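Local coordinates for anti-restriction endonuclease (Enterobacteria phage T4, PDB 3WX4), which mimics DNA to block DNA binding by the bacterial histone-like protein H-NS and inhibits the host McrA restriction endonuclease, at residues 28-31 and 32-36. Residues are numbered along the deposited sequence; the frame is centred on the assembly and turned at random.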
loop_
_atom_site.group_PDB
_atom_site.type_symbol
_atom_site.label_atom_id
_atom_site.label_comp_id
_atom_site.label_asym_id
_atom_site.label_seq_id
_atom_site.Cartn_x
_atom_site.Cartn_y
_atom_site.Cartn_z
ATOM N N LEU A 28 12.585 0.940 22.773
ATOM C CA LEU A 28 12.255 -0.418 22.293
ATOM C C LEU A 28 11.034 -0.285 21.418
ATOM O O LEU A 28 10.940 -0.859 20.326
ATOM C CB LEU A 28 11.981 -1.317 23.490
ATOM C CG LEU A 28 11.614 -2.750 23.124
ATOM C CD1 LEU A 28 12.706 -3.357 22.278
ATOM C CD2 LEU A 28 11.414 -3.546 24.414
ATOM N N TYR A 29 10.084 0.521 21.871
ATOM C CA TYR A 29 8.881 0.729 21.092
ATOM C C TYR A 29 9.250 1.180 19.659
ATOM O O TYR A 29 8.691 0.714 18.626
ATOM C CB TYR A 29 8.052 1.807 21.749
ATOM C CG TYR A 29 7.002 2.341 20.826
ATOM C CD1 TYR A 29 5.755 1.693 20.690
ATOM C CD2 TYR A 29 7.243 3.463 20.079
ATOM C CE1 TYR A 29 4.795 2.171 19.819
ATOM C CE2 TYR A 29 6.296 3.981 19.193
ATOM C CZ TYR A 29 5.056 3.330 19.054
ATOM O OH TYR A 29 4.161 3.859 18.166
ATOM N N HIS A 30 10.171 2.120 19.577
ATOM C CA HIS A 30 10.539 2.633 18.260
ATOM C C HIS A 30 11.101 1.548 17.352
ATOM O O HIS A 30 10.744 1.477 16.152
ATOM C CB HIS A 30 11.561 3.791 18.391
ATOM C CG HIS A 30 12.068 4.281 17.057
ATOM N ND1 HIS A 30 11.461 5.304 16.356
ATOM C CD2 HIS A 30 13.071 3.826 16.262
ATOM C CE1 HIS A 30 12.069 5.465 15.185
ATOM N NE2 HIS A 30 13.051 4.575 15.105
ATOM N N SER A 31 11.947 0.700 17.918
ATOM C CA SER A 31 12.571 -0.429 17.181
ATOM C C SER A 31 11.484 -1.388 16.733
ATOM O O SER A 31 11.383 -1.756 15.549
ATOM C CB SER A 31 13.505 -1.245 18.089
ATOM O OG SER A 31 14.490 -0.408 18.650
ATOM N N ILE A 32 10.631 -1.787 17.661
ATOM C CA ILE A 32 9.605 -2.754 17.251
ATOM C C ILE A 32 8.628 -2.207 16.243
ATOM O O ILE A 32 8.312 -2.862 15.238
ATOM C CB ILE A 32 8.835 -3.270 18.466
ATOM C CG1 ILE A 32 9.784 -4.138 19.324
ATOM C CG2 ILE A 32 7.561 -3.965 17.986
ATOM C CD1 ILE A 32 9.259 -4.489 20.720
ATOM N N VAL A 33 8.181 -0.968 16.432
ATOM C CA VAL A 33 7.222 -0.461 15.503
ATOM C C VAL A 33 7.780 -0.298 14.102
ATOM O O VAL A 33 7.062 -0.459 13.090
ATOM C CB VAL A 33 6.658 0.859 16.012
ATOM C CG1 VAL A 33 6.122 1.656 14.904
ATOM C CG2 VAL A 33 5.596 0.548 17.005
ATOM N N ASN A 34 9.069 0.007 14.016
ATOM C CA ASN A 34 9.589 0.201 12.667
ATOM C C ASN A 34 9.835 -1.158 11.936
ATOM O O ASN A 34 9.720 -1.214 10.715
ATOM C CB ASN A 34 10.810 1.127 12.724
ATOM C CG ASN A 34 10.387 2.627 12.833
ATOM O OD1 ASN A 34 10.062 3.277 11.798
ATOM N ND2 ASN A 34 10.309 3.160 14.084
ATOM N N GLU A 35 10.165 -2.216 12.680
ATOM C CA GLU A 35 10.330 -3.535 12.074
ATOM C C GLU A 35 8.940 -4.058 11.745
ATOM O O GLU A 35 8.733 -4.673 10.695
ATOM C CB GLU A 35 11.018 -4.519 13.002
ATOM C CG GLU A 35 11.135 -5.902 12.369
ATOM C CD GLU A 35 11.770 -6.957 13.275
ATOM O OE1 GLU A 35 12.976 -7.203 13.099
ATOM O OE2 GLU A 35 11.088 -7.564 14.164
ATOM N N LEU A 36 7.968 -3.760 12.612
ATOM C CA LEU A 36 6.611 -4.212 12.376
ATOM C C LEU A 36 6.058 -3.682 11.054
ATOM O O LEU A 36 5.518 -4.445 10.199
ATOM C CB LEU A 36 5.707 -3.807 13.550
ATOM C CG LEU A 36 4.202 -4.027 13.360
ATOM C CD1 LEU A 36 3.922 -5.527 13.370
ATOM C CD2 LEU A 36 3.430 -3.350 14.546
#
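Y29 and V33, one helical turn apart in helix 26-43, make the tight side of this local contact. CG2 of V33 comes over a face of the Y29 ring in a CH-pi contact, 3.8 Å from the ring centroid and 3.3 Å from CE1. The ring reaches forward along the helix because its CG stands anti to the backbone N (chi1 164°); its hydroxyl is bound by the backbone N of G59, and Y22 meets the ring edge-to-face. Beside this pair, L28 CG touches I32 CD1 at 3.8 Å, and I32 runs on against L18 and L21 of helix 16-24.

The solvent side is built differently. There the amide of N34 folds back over the H30 ring, ND2 lying 3.1 Å above its centre with the two planes 41° apart. The same ND2 donates a nearly straight bond of 2.7 Å to H30 O, which also accepts from N34 N, 3.1 Å away; the two donors approach from opposite faces of the carbonyl plane. Thus the exposed amide is oriented by its bond to H30 O while the H30 ring lies against ND2. Such i to i+4 pairing, apolar inward and polar outward, is characteristic of an amphipathic alpha-helix.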